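Side-chain contacts in xylose isomerase-like TIM barrel (Anabaena variabilis ATCC 29413, PDB 2QW5), which binds zinc and d-xylose within its barrel and probably acts as a sugar or sugar phosphate isomerase or epimerase: residues 13-16 with 17-20; 89-92 with 93-96; 107-110 with 111-114; 262-265 with 266-270; 272-275 with 276-279. All coordinates share one frame; numbering follows the deposited sequence.

Contact 1 of 5, residues 13-16 with 17-20; sequences ISFF and MFTT
One face of the Phe15 ring receives the edge of Phe18, whose CD2 hangs 3.8 Å above the plane of the Phe15 ring and over its centre. With the planes at 63° this is a T-shaped stack. At the rim of the same ring, near its plane, lies the methyl CG2 of Thr19, while CG of Met17, a selenomethionine, lies over one face of Phe18, toward the rim. The rings sit in the turn that leaves strand 11-14 of the TIM barrel, where the chain winds into a short 3-10 segment. Phe15 O draws the turn together by accepting two amides: Phe18 N, 2.9 Å from Phe15 O, stands well above the carbonyl plane, whereas Thr19 N, also 2.9 Å from Phe15 O, lies in it. One residue earlier, Ser14 OG accepts from Phe16 N at 3.0 Å, an ST turn that fixes the start of the bend. Phe15 and Phe18 both reach His36 of helix 27-42. Phe16 instead stacks on Phe283 of the sugar pocket, its side chain about 4 Å at the nearest from the bound d-xylose and also from the side chain of the zinc ligand Glu281. With CG anti to the carbonyl carbon (chi1 -67°), the Phe16 ring is placed so that Thr19 O meets its edge, near its plane, 3.4 Å from Phe16 CD1.

Contact 2 of 5, residues 89-92 with 93-96; sequences GATR and TFDP
Thr91 and Phe94 lie side by side and point the same way, in a tight loop between strand 83-87 and helix 101-120 of the TIM barrel; Phe94 is the centre of an inverse gamma turn. The hydroxyl of Thr91 is tucked between its own backbone N and carbonyl carbon (chi1 73°), where OG1 accepts from Phe94 N at 3.0 Å, 163° at the hydrogen. The same OG1 lies 3.4 Å from CD2 of the Phe94 ring. In return Thr91 N donates to Phe94 O from above its carbonyl plane. Thr91 OG1 is also hydrogen-bonded to Asp141 of the second subunit, which holds Thr93 OG1 as well, and Arg92 reaches Thr139 there, tying the loop to the interface. With a valine in place of Thr91, both Phe94 N and that Asp141 carboxylate would probably be left without this partner. Behind the turn, CB of Ala90 packs against Phe94 O and meets CD of Pro96 at 3.9 Å. Asp95 is held from outside by Ser97 and a salt bridge to Arg158; its OD2 accepts a hydrogen bond from a water 2.8 Å away, and that water donates again to Arg92 O at 2.6 Å.

Contact 3 of 5, residues 107-110 with 111-114; sequences ALEY and LKSR
Tyr110 and Arg114, one helical turn apart, meet with CE1 of Tyr110 3.7 Å from NE of Arg114. CD1 of Tyr110 lies over one face of the guanidinium, the two planes 32° apart. A water joins their polar parts, donating to Tyr110 OH at 2.9 Å and accepting from Arg114 NE at 2.8 Å. At the CE2 side of the ring, CD2 of Leu111 packs 4.0 Å from Tyr110 CE2. Round the helix, the extended chain of Lys112 crosses Leu108, its CE 3.9 Å from Leu108 CG, and ends at a long salt bridge of 3.5 Å from Lys112 NZ to Glu109 OE2. A bend in Glu109 at chi2 (-59°) brings its carboxylate round to that amine.

The next shell fixes these groups. Ser113 OG accepts from Arg114 NH1 at 2.9 Å, almost in the guanidinium plane; the same NH1 forms a salt bridge with Asp63, and NH2 donates to Ala53 O. Gly89 O holds Tyr110 OH, and the Phe94 ring stacks on Tyr110. Leu108 and Leu111 face Leu169 of helix 148-176. Backbone bonds from residue to fourth residue run throughout, as expected of helix 101-120, the outer helix of the beta-alpha-beta crossover between strands 83-87 and 125-128 of the TIM barrel.

Contact 4 of 5, residues 262-265 with 266-270; sequences PWKS and FLTPI
Side chains four residues apart pack along the opening turns of helix 263-273, which lies on the outside of the barrel between strands 243-248 and 278-280. Pro262 holds the N-cap position: its O accepts from Phe266 N at 2.9 Å, nearly along the C=O axis, and its CG rests beside Phe266 CB. One residue on, Trp263 and Leu267 lie side by side; each has CG anti to its carbonyl carbon (chi1 -64° and -72°), which brings CD1 of Leu267 to the edge of the indole, in its plane and 3.9 Å from CE3 of Trp263. Both side chains then pack on helix 314-332. Thr268 turns its hydroxyl back along the helix, and OG1 donates to Lys264 O at 2.7 Å. Thr268 N gives a second bond of 3.0 Å to Lys264 O from the opposite face of the carbonyl plane, which grips this oxygen from two sides. With an alanine in place of Thr268, Lys264 O would probably lose its hydroxyl donor and keep only the amide bond from this residue. The very next position is Pro269, which has no N-H to give; its CD lies 3.4 Å from Ser265 O, and the helix kinks here. Phe266 carries CD1 of Ile270 over one ring face, toward the rim, and also meets the Phe230 ring. Trp260 of the third subunit packs on Pro262 and Ser265, so this helix of the TIM barrel, with one proline at its N-cap position and another at its kink, also reaches a subunit interface.

Contact 5 of 5, residues 272-275 with 276-279; sequences KVYD and GPIA
Tyr274 has CG anti to its backbone N (chi1 177°) and its ring turned by a chi2 of 75°, which lays the ring flat over the chain as it runs on through Gly276 to Pro277. Gly276 N sits 3.4 Å above the plane of the Tyr274 ring, over its centre, and Gly276 CA lies over the same ring, 3.4 Å from Tyr274 CZ. A CB at Gly276, with the backbone as it is, would probably crowd Tyr274 OH. Beyond the glycine the phenol reaches its anchor. Tyr274 OH donates to Pro277 O at 2.6 Å; this oxygen lies at the ring edge, in plane, while the hydroxyl is tilted 26° from the carbonyl plane. The bond spans three residues of chain and is likely to limit how far the ring can swing. Against the same hydroxyl sits the pyrrolidine, with CD of Pro277 3.4 Å from Tyr274 OH. Farther along, Ile278 is modelled in two conformers, and in one of them CD1 comes to 3.9 Å from Tyr274 CE2, an apolar contact that is therefore uncertain. Tyr274 also touches Tyr245 and Val246 of strand 243-248, and Ile278 meets Val246 too, so the ring bridges the turn and the neighbouring strand. Ile278 and Ala279 then enter the sheet, Ile278 bonding through its backbone to Asp10 and Tyr12, Ala279 to Val246 and Val248. The tyrosine thus spans the turn from helix 263-273 into strand 278-280, the final strand that closes the eight-stranded TIM barrel.

Overall arrangement
Along the chain the contacts come in series, 1 to 5, round one closed barrel of eight parallel strands. Contact 1 begins at the end of the first strand and runs into the loop after it, and contact 5 leads into the last; strands 11-14 and 278-280 are neighbours in the sheet, and the nearest atoms of these contacts are about 5 Å apart. Contacts 2 and 3, with centres about 10 Å apart, touch directly where the loop meets helix 101-120. Contacts 4 and 5 share helix 263-273, on the opposite side of the chain's centre from contact 2. Contact 1 lies beside the zinc and sugar site, whereas contacts 2 and 4 reach two different neighbouring subunits, linking the barrel to its assembly.

Contact 1 of 5, residues 13-16 with 17-20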
loop_
_atom_site.group_PDB
_atom_site.type_symbol
_atom_site.label_atom_id
_atom_site.label_comp_id
_atom_site.label_asym_id
_atom_site.label_seq_id
_atom_site.Cartn_x
_atom_site.Cartn_y
_atom_site.Cartn_z
ATOM N N ILE A 13 9.012 -33.341 -6.114
ATOM C CA ILE A 13 8.185 -32.412 -5.319
ATOM C C ILE A 13 8.955 -31.142 -5.000
ATOM O O ILE A 13 10.151 -31.182 -4.730
ATOM C CB ILE A 13 7.627 -33.081 -4.061
ATOM C CG1 ILE A 13 6.630 -32.146 -3.359
ATOM C CG2 ILE A 13 8.777 -33.590 -3.164
ATOM C CD1 ILE A 13 5.747 -32.842 -2.295
ATOM N N SER A 14 8.260 -29.998 -5.051
ATOM C CA SER A 14 8.858 -28.718 -4.721
ATOM C C SER A 14 9.067 -28.506 -3.210
ATOM O O SER A 14 8.182 -28.781 -2.421
ATOM C CB SER A 14 7.955 -27.582 -5.173
ATOM O OG SER A 14 8.517 -26.346 -4.796
ATOM N N PHE A 15 10.215 -27.911 -2.855
ATOM C CA PHE A 15 10.489 -27.474 -1.467
ATOM C C PHE A 15 9.632 -26.274 -1.027
ATOM O O PHE A 15 9.739 -25.884 0.118
ATOM C CB PHE A 15 11.998 -27.278 -1.162
ATOM C CG PHE A 15 12.570 -28.390 -0.341
ATOM C CD1 PHE A 15 12.483 -29.711 -0.797
ATOM C CD2 PHE A 15 13.155 -28.132 0.908
ATOM C CE1 PHE A 15 12.978 -30.766 -0.035
ATOM C CE2 PHE A 15 13.648 -29.196 1.702
ATOM C CZ PHE A 15 13.578 -30.509 1.211
ATOM N N PHE A 16 8.798 -25.694 -1.922
ATOM C CA PHE A 16 7.765 -24.702 -1.489
ATOM C C PHE A 16 6.721 -25.245 -0.478
ATOM O O PHE A 16 5.902 -24.477 0.041
ATOM C CB PHE A 16 7.050 -24.104 -2.693
ATOM C CG PHE A 16 7.919 -23.231 -3.560
ATOM C CD1 PHE A 16 8.954 -22.446 -3.031
ATOM C CD2 PHE A 16 7.641 -23.115 -4.911
ATOM C CE1 PHE A 16 9.671 -21.574 -3.818
ATOM C CE2 PHE A 16 8.401 -22.257 -5.705
ATOM C CZ PHE A 16 9.400 -21.474 -5.151
HETATM N N MSE A 17 6.699 -26.570 -0.255
HETATM C CA MSE A 17 5.926 -27.181 0.815
HETATM C C MSE A 17 6.508 -26.704 2.168
HETATM O O MSE A 17 5.790 -26.698 3.170
HETATM C CB MSE A 17 6.011 -28.700 0.745
HETATM C CG MSE A 17 5.209 -29.488 1.837
HETATM SE SE MSE A 17 3.340 -29.096 1.700
HETATM C CE MSE A 17 2.888 -30.438 0.462
ATOM N N PHE A 18 7.803 -26.338 2.193
ATOM C CA PHE A 18 8.515 -25.965 3.421
ATOM C C PHE A 18 9.145 -24.584 3.484
ATOM O O PHE A 18 9.184 -23.974 4.563
ATOM C CB PHE A 18 9.675 -26.970 3.653
ATOM C CG PHE A 18 9.288 -28.399 3.485
ATOM C CD1 PHE A 18 8.467 -29.021 4.401
ATOM C CD2 PHE A 18 9.754 -29.144 2.414
ATOM C CE1 PHE A 18 8.091 -30.363 4.241
ATOM C CE2 PHE A 18 9.382 -30.477 2.243
ATOM C CZ PHE A 18 8.558 -31.096 3.171
ATOM N N THR A 19 9.667 -24.085 2.356
ATOM C CA THR A 19 10.516 -22.908 2.396
ATOM C C THR A 19 10.770 -22.274 1.051
ATOM O O THR A 19 10.460 -22.869 0.040
ATOM C CB THR A 19 11.893 -23.330 2.973
ATOM O OG1 THR A 19 12.670 -22.185 3.311
ATOM C CG2 THR A 19 12.668 -24.249 2.000
ATOM N N THR A 20 11.276 -21.043 1.062
ATOM C CA THR A 20 11.775 -20.361 -0.161
ATOM C C THR A 20 13.331 -20.216 -0.120
ATOM O O THR A 20 13.948 -19.659 -1.062
ATOM C CB THR A 20 11.131 -18.973 -0.388
ATOM O OG1 THR A 20 11.543 -18.079 0.639
ATOM C CG2 THR A 20 9.646 -19.060 -0.419
#

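Contact 2 of 5, residues 89-92 with 93-96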
loop_
_atom_site.group_PDB
_atom_site.type_symbol
_atom_site.label_atom_id
_atom_site.label_comp_id
_atom_site.label_asym_id
_atom_site.label_seq_id
_atom_site.Cartn_x
_atom_site.Cartn_y
_atom_site.Cartn_z
ATOM N N GLY A 89 14.147 -16.847 -10.002
ATOM C CA GLY A 89 13.425 -15.708 -10.553
ATOM C C GLY A 89 14.261 -14.474 -10.721
ATOM O O GLY A 89 15.156 -14.200 -9.922
ATOM N N ALA A 90 13.977 -13.722 -11.790
ATOM C CA ALA A 90 14.544 -12.391 -11.969
ATOM C C ALA A 90 13.908 -11.519 -10.877
ATOM O O ALA A 90 12.797 -11.812 -10.393
ATOM C CB ALA A 90 14.202 -11.817 -13.374
ATOM N N THR A 91 14.625 -10.470 -10.486
ATOM C CA THR A 91 14.202 -9.550 -9.430
ATOM C C THR A 91 14.205 -8.147 -9.977
ATOM O O THR A 91 14.703 -7.902 -11.062
ATOM C CB THR A 91 15.106 -9.633 -8.205
ATOM O OG1 THR A 91 16.375 -9.025 -8.444
ATOM C CG2 THR A 91 15.322 -11.088 -7.785
ATOM N N ARG A 92 13.625 -7.223 -9.226
ATOM C CA ARG A 92 13.590 -5.814 -9.660
ATOM C C ARG A 92 14.995 -5.263 -10.034
ATOM O O ARG A 92 15.142 -4.526 -11.037
ATOM C CB ARG A 92 12.941 -4.932 -8.596
ATOM C CG ARG A 92 12.467 -3.595 -9.179
ATOM C CD ARG A 92 12.608 -2.502 -8.188
ATOM N NE ARG A 92 11.872 -2.807 -6.976
ATOM C CZ ARG A 92 12.219 -2.432 -5.740
ATOM N NH1 ARG A 92 13.345 -1.742 -5.464
ATOM N NH2 ARG A 92 11.426 -2.800 -4.743
ATOM N N THR A 93 15.996 -5.612 -9.230
ATOM C CA THR A 93 17.410 -5.260 -9.491
ATOM C C THR A 93 17.963 -6.096 -10.654
ATOM O O THR A 93 18.417 -5.538 -11.675
ATOM C CB THR A 93 18.259 -5.417 -8.227
ATOM O OG1 THR A 93 17.706 -4.569 -7.215
ATOM C CG2 THR A 93 19.697 -5.046 -8.446
ATOM N N PHE A 94 17.874 -7.417 -10.526
ATOM C CA PHE A 94 18.417 -8.357 -11.519
ATOM C C PHE A 94 17.363 -8.591 -12.565
ATOM O O PHE A 94 16.731 -9.662 -12.631
ATOM C CB PHE A 94 18.867 -9.647 -10.859
ATOM C CG PHE A 94 19.869 -9.438 -9.796
ATOM C CD1 PHE A 94 21.083 -8.768 -10.072
ATOM C CD2 PHE A 94 19.616 -9.872 -8.494
ATOM C CE1 PHE A 94 22.026 -8.553 -9.058
ATOM C CE2 PHE A 94 20.558 -9.665 -7.475
ATOM C CZ PHE A 94 21.763 -9.014 -7.761
ATOM N N ASP A 95 17.183 -7.565 -13.407
ATOM C CA ASP A 95 16.142 -7.530 -14.436
ATOM C C ASP A 95 16.744 -7.494 -15.853
ATOM O O ASP A 95 17.223 -6.446 -16.303
ATOM C CB ASP A 95 15.198 -6.350 -14.178
ATOM C CG ASP A 95 14.065 -6.244 -15.191
ATOM O OD1 ASP A 95 13.880 -7.147 -16.038
ATOM O OD2 ASP A 95 13.343 -5.221 -15.134
ATOM N N PRO A 96 16.675 -8.633 -16.567
ATOM C CA PRO A 96 17.203 -8.677 -17.927
ATOM C C PRO A 96 16.402 -7.937 -18.976
ATOM O O PRO A 96 16.890 -7.791 -20.087
ATOM C CB PRO A 96 17.243 -10.174 -18.241
ATOM C CG PRO A 96 16.157 -10.754 -17.447
ATOM C CD PRO A 96 16.192 -9.966 -16.152
HETATM O O HOH W 1 13.182 -3.921 -12.650
#

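Contact 3 of 5, residues 107-110 with 111-114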
loop_
_atom_site.group_PDB
_atom_site.type_symbol
_atom_site.label_atom_id
_atom_site.label_comp_id
_atom_site.label_asym_id
_atom_site.label_seq_id
_atom_site.Cartn_x
_atom_site.Cartn_y
_atom_site.Cartn_z
ATOM N N ALA A 107 22.122 -8.513 -14.566
ATOM C CA ALA A 107 21.067 -9.524 -14.502
ATOM C C ALA A 107 21.565 -10.842 -15.128
ATOM O O ALA A 107 21.305 -11.927 -14.599
ATOM C CB ALA A 107 19.813 -9.020 -15.195
ATOM N N LEU A 108 22.265 -10.740 -16.258
ATOM C CA LEU A 108 22.896 -11.910 -16.908
ATOM C C LEU A 108 23.886 -12.618 -15.979
ATOM O O LEU A 108 23.893 -13.860 -15.908
ATOM C CB LEU A 108 23.609 -11.494 -18.187
ATOM C CG LEU A 108 24.246 -12.568 -19.082
ATOM C CD1 LEU A 108 23.236 -13.632 -19.503
ATOM C CD2 LEU A 108 24.948 -11.880 -20.329
ATOM N N GLU A 109 24.704 -11.841 -15.271
ATOM C CA GLU A 109 25.672 -12.449 -14.312
ATOM C C GLU A 109 24.974 -13.141 -13.167
ATOM O O GLU A 109 25.433 -14.211 -12.702
ATOM C CB GLU A 109 26.764 -11.458 -13.843
ATOM C CG GLU A 109 27.665 -10.944 -15.017
ATOM C CD GLU A 109 28.452 -12.078 -15.812
ATOM O OE1 GLU A 109 29.126 -12.917 -15.150
ATOM O OE2 GLU A 109 28.407 -12.110 -17.093
ATOM N N TYR A 110 23.882 -12.535 -12.698
ATOM C CA TYR A 110 23.028 -13.139 -11.672
ATOM C C TYR A 110 22.471 -14.480 -12.181
ATOM O O TYR A 110 22.584 -15.488 -11.506
ATOM C CB TYR A 110 21.915 -12.169 -11.246
ATOM C CG TYR A 110 20.760 -12.791 -10.523
ATOM C CD1 TYR A 110 20.872 -13.229 -9.200
ATOM C CD2 TYR A 110 19.538 -12.963 -11.176
ATOM C CE1 TYR A 110 19.787 -13.819 -8.544
ATOM C CE2 TYR A 110 18.459 -13.556 -10.541
ATOM C CZ TYR A 110 18.579 -13.977 -9.229
ATOM O OH TYR A 110 17.459 -14.551 -8.642
ATOM N N LEU A 111 21.902 -14.475 -13.381
ATOM C CA LEU A 111 21.313 -15.699 -13.956
ATOM C C LEU A 111 22.382 -16.758 -14.242
ATOM O O LEU A 111 22.131 -17.941 -13.980
ATOM C CB LEU A 111 20.438 -15.381 -15.161
ATOM C CG LEU A 111 19.193 -14.543 -14.871
ATOM C CD1 LEU A 111 18.531 -13.944 -16.184
ATOM C CD2 LEU A 111 18.153 -15.313 -14.121
ATOM N N LYS A 112 23.583 -16.329 -14.677
ATOM C CA LYS A 112 24.744 -17.274 -14.892
ATOM C C LYS A 112 25.194 -17.901 -13.584
ATOM O O LYS A 112 25.540 -19.117 -13.531
ATOM C CB LYS A 112 25.930 -16.610 -15.568
ATOM C CG LYS A 112 25.743 -16.242 -17.058
ATOM C CD LYS A 112 26.995 -15.539 -17.556
ATOM C CE LYS A 112 26.991 -15.378 -19.059
ATOM N NZ LYS A 112 28.178 -14.617 -19.561
ATOM N N SER A 113 25.189 -17.101 -12.522
ATOM C CA SER A 113 25.474 -17.628 -11.160
ATOM C C SER A 113 24.489 -18.717 -10.772
ATOM O O SER A 113 24.861 -19.748 -10.159
ATOM C CB SER A 113 25.403 -16.505 -10.094
ATOM O OG SER A 113 25.289 -17.045 -8.796
ATOM N N ARG A 114 23.222 -18.477 -11.068
ATOM C CA ARG A 114 22.182 -19.419 -10.704
ATOM C C ARG A 114 22.283 -20.657 -11.584
ATOM O O ARG A 114 22.096 -21.772 -11.073
ATOM C CB ARG A 114 20.808 -18.761 -10.632
ATOM C CG ARG A 114 20.460 -18.080 -9.276
ATOM C CD ARG A 114 21.500 -17.143 -8.659
ATOM N NE ARG A 114 21.240 -16.911 -7.237
ATOM C CZ ARG A 114 22.143 -16.580 -6.314
ATOM N NH1 ARG A 114 23.432 -16.432 -6.594
ATOM N NH2 ARG A 114 21.731 -16.380 -5.071
HETATM O O HOH W 2 18.445 -16.597 -6.876
#

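Contact 4 of 5, residues 262-265 with 266-270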
loop_
_atom_site.group_PDB
_atom_site.type_symbol
_atom_site.label_atom_id
_atom_site.label_comp_id
_atom_site.label_asym_id
_atom_site.label_seq_id
_atom_site.Cartn_x
_atom_site.Cartn_y
_atom_site.Cartn_z
ATOM N N PRO A 262 -7.530 -30.435 -14.541
ATOM C CA PRO A 262 -8.043 -31.263 -15.637
ATOM C C PRO A 262 -7.006 -32.298 -16.094
ATOM O O PRO A 262 -6.361 -32.174 -17.131
ATOM C CB PRO A 262 -8.367 -30.219 -16.710
ATOM C CG PRO A 262 -7.363 -29.191 -16.531
ATOM C CD PRO A 262 -7.068 -29.126 -15.055
ATOM N N TRP A 263 -6.842 -33.313 -15.269
ATOM C CA TRP A 263 -5.805 -34.290 -15.478
ATOM C C TRP A 263 -5.684 -34.852 -16.870
ATOM O O TRP A 263 -4.570 -34.836 -17.433
ATOM C CB TRP A 263 -5.950 -35.437 -14.494
ATOM C CG TRP A 263 -5.781 -35.047 -13.084
ATOM C CD1 TRP A 263 -6.778 -34.772 -12.181
ATOM C CD2 TRP A 263 -4.542 -34.929 -12.369
ATOM N NE1 TRP A 263 -6.226 -34.484 -10.957
ATOM C CE2 TRP A 263 -4.858 -34.563 -11.044
ATOM C CE3 TRP A 263 -3.188 -35.085 -12.728
ATOM C CZ2 TRP A 263 -3.864 -34.349 -10.067
ATOM C CZ3 TRP A 263 -2.210 -34.869 -11.768
ATOM C CH2 TRP A 263 -2.554 -34.530 -10.444
ATOM N N LYS A 264 -6.810 -35.301 -17.426
ATOM C CA LYS A 264 -6.813 -35.975 -18.738
ATOM C C LYS A 264 -6.441 -35.013 -19.842
ATOM O O LYS A 264 -5.536 -35.301 -20.649
ATOM C CB LYS A 264 -8.178 -36.601 -19.039
ATOM C CG LYS A 264 -8.235 -37.490 -20.256
ATOM C CD LYS A 264 -9.659 -37.958 -20.536
ATOM C CE LYS A 264 -9.658 -38.968 -21.696
ATOM N NZ LYS A 264 -10.996 -39.599 -21.969
ATOM N N SER A 265 -7.134 -33.870 -19.861
ATOM C CA SER A 265 -6.911 -32.837 -20.895
ATOM C C SER A 265 -5.583 -32.141 -20.851
ATOM O O SER A 265 -5.072 -31.706 -21.896
ATOM C CB SER A 265 -8.026 -31.807 -20.839
ATOM O OG SER A 265 -9.144 -32.375 -21.447
ATOM N N PHE A 266 -5.020 -32.039 -19.653
ATOM C CA PHE A 266 -3.711 -31.424 -19.444
ATOM C C PHE A 266 -2.588 -32.429 -19.736
ATOM O O PHE A 266 -1.674 -32.120 -20.473
ATOM C CB PHE A 266 -3.573 -30.875 -18.010
ATOM C CG PHE A 266 -2.244 -30.259 -17.741
ATOM C CD1 PHE A 266 -1.930 -29.004 -18.284
ATOM C CD2 PHE A 266 -1.270 -30.944 -16.994
ATOM C CE1 PHE A 266 -0.677 -28.425 -18.063
ATOM C CE2 PHE A 266 -0.001 -30.385 -16.774
ATOM C CZ PHE A 266 0.291 -29.101 -17.306
ATOM N N LEU A 267 -2.649 -33.620 -19.144
ATOM C CA LEU A 267 -1.566 -34.586 -19.292
ATOM C C LEU A 267 -1.520 -35.382 -20.590
ATOM O O LEU A 267 -0.422 -35.784 -21.000
ATOM C CB LEU A 267 -1.522 -35.586 -18.112
ATOM C CG LEU A 267 -1.052 -35.137 -16.719
ATOM C CD1 LEU A 267 -1.164 -36.308 -15.820
ATOM C CD2 LEU A 267 0.371 -34.611 -16.727
ATOM N N THR A 268 -2.660 -35.661 -21.200
ATOM C CA THR A 268 -2.662 -36.490 -22.418
ATOM C C THR A 268 -1.726 -35.962 -23.524
ATOM O O THR A 268 -0.879 -36.714 -23.978
ATOM C CB THR A 268 -4.077 -36.766 -22.935
ATOM O OG1 THR A 268 -4.755 -37.539 -21.939
ATOM C CG2 THR A 268 -4.028 -37.521 -24.268
ATOM N N PRO A 269 -1.847 -34.672 -23.922
ATOM C CA PRO A 269 -0.930 -34.187 -24.960
ATOM C C PRO A 269 0.545 -34.142 -24.558
ATOM O O PRO A 269 1.426 -34.331 -25.416
ATOM C CB PRO A 269 -1.468 -32.790 -25.296
ATOM C CG PRO A 269 -2.337 -32.412 -24.157
ATOM C CD PRO A 269 -2.842 -33.655 -23.538
ATOM N N ILE A 270 0.810 -33.919 -23.270
ATOM C CA ILE A 270 2.165 -33.819 -22.748
ATOM C C ILE A 270 2.857 -35.173 -22.726
ATOM O O ILE A 270 3.978 -35.287 -23.208
ATOM C CB ILE A 270 2.183 -33.195 -21.314
ATOM C CG1 ILE A 270 1.790 -31.698 -21.391
ATOM C CG2 ILE A 270 3.561 -33.351 -20.668
ATOM C CD1 ILE A 270 1.513 -31.051 -20.024
#

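Contact 5 of 5, residues 272-275 with 276-279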
loop_
_atom_site.group_PDB
_atom_site.type_symbol
_atom_site.label_atom_id
_atom_site.label_comp_id
_atom_site.label_asym_id
_atom_site.label_seq_id
_atom_site.Cartn_x
_atom_site.Cartn_y
_atom_site.Cartn_z
ATOM N N LYS A 272 2.468 -37.752 -24.510
ATOM C CA LYS A 272 2.809 -38.163 -25.865
ATOM C C LYS A 272 4.175 -37.708 -26.340
ATOM O O LYS A 272 4.796 -38.435 -27.092
ATOM C CB LYS A 272 1.772 -37.660 -26.883
ATOM C CG LYS A 272 0.446 -38.403 -26.774
ATOM C CD LYS A 272 -0.721 -37.851 -27.629
ATOM C CE LYS A 272 -2.032 -38.618 -27.263
ATOM N NZ LYS A 272 -3.255 -38.110 -27.945
ATOM N N VAL A 273 4.624 -36.517 -25.932
ATOM C CA VAL A 273 5.881 -35.911 -26.413
ATOM C C VAL A 273 6.953 -35.567 -25.378
ATOM O O VAL A 273 8.023 -35.140 -25.753
ATOM C CB VAL A 273 5.586 -34.596 -27.181
ATOM C CG1 VAL A 273 4.531 -34.844 -28.281
ATOM C CG2 VAL A 273 5.116 -33.479 -26.222
ATOM N N TYR A 274 6.662 -35.742 -24.096
ATOM C CA TYR A 274 7.541 -35.360 -23.004
ATOM C C TYR A 274 7.812 -36.592 -22.192
ATOM O O TYR A 274 6.871 -37.259 -21.817
ATOM C CB TYR A 274 6.828 -34.316 -22.118
ATOM C CG TYR A 274 7.620 -33.893 -20.904
ATOM C CD1 TYR A 274 8.717 -33.013 -21.021
ATOM C CD2 TYR A 274 7.298 -34.389 -19.634
ATOM C CE1 TYR A 274 9.460 -32.637 -19.890
ATOM C CE2 TYR A 274 8.019 -34.026 -18.536
ATOM C CZ TYR A 274 9.103 -33.140 -18.662
ATOM O OH TYR A 274 9.812 -32.804 -17.544
ATOM N N ASP A 275 9.079 -36.873 -21.919
ATOM C CA ASP A 275 9.447 -38.020 -21.085
ATOM C C ASP A 275 10.304 -37.619 -19.882
ATOM O O ASP A 275 10.903 -38.482 -19.239
ATOM C CB ASP A 275 10.083 -39.167 -21.940
ATOM C CG ASP A 275 11.486 -38.847 -22.484
ATOM O OD1 ASP A 275 12.128 -37.815 -22.131
ATOM O OD2 ASP A 275 11.969 -39.688 -23.281
ATOM N N GLY A 276 10.341 -36.323 -19.564
ATOM C CA GLY A 276 11.093 -35.825 -18.416
ATOM C C GLY A 276 10.357 -36.018 -17.098
ATOM O O GLY A 276 9.321 -36.652 -17.054
ATOM N N PRO A 277 10.900 -35.461 -16.005
ATOM C CA PRO A 277 10.252 -35.578 -14.703
ATOM C C PRO A 277 9.003 -34.692 -14.577
ATOM O O PRO A 277 8.975 -33.622 -15.187
ATOM C CB PRO A 277 11.343 -35.107 -13.740
ATOM C CG PRO A 277 12.186 -34.202 -14.527
ATOM C CD PRO A 277 12.171 -34.713 -15.924
ATOM N N ILE A 278 8.010 -35.146 -13.803
ATOM C CA ILE A 278 6.762 -34.404 -13.528
ATOM C C ILE A 278 6.863 -33.939 -12.081
ATOM O O ILE A 278 6.924 -34.770 -11.207
ATOM C CB ILE A 278 5.503 -35.304 -13.691
ATOM C CG1 ILE A 278 5.356 -35.825 -15.126
ATOM C CG2 ILE A 278 4.235 -34.540 -13.288
ATOM C CD1 ILE A 278 5.079 -34.749 -16.144
ATOM N N ALA A 279 6.902 -32.612 -11.831
ATOM C CA ALA A 279 7.049 -32.089 -10.459
ATOM C C ALA A 279 5.724 -31.685 -9.805
ATOM O O ALA A 279 4.938 -31.005 -10.401
ATOM C CB ALA A 279 7.978 -30.937 -10.425
#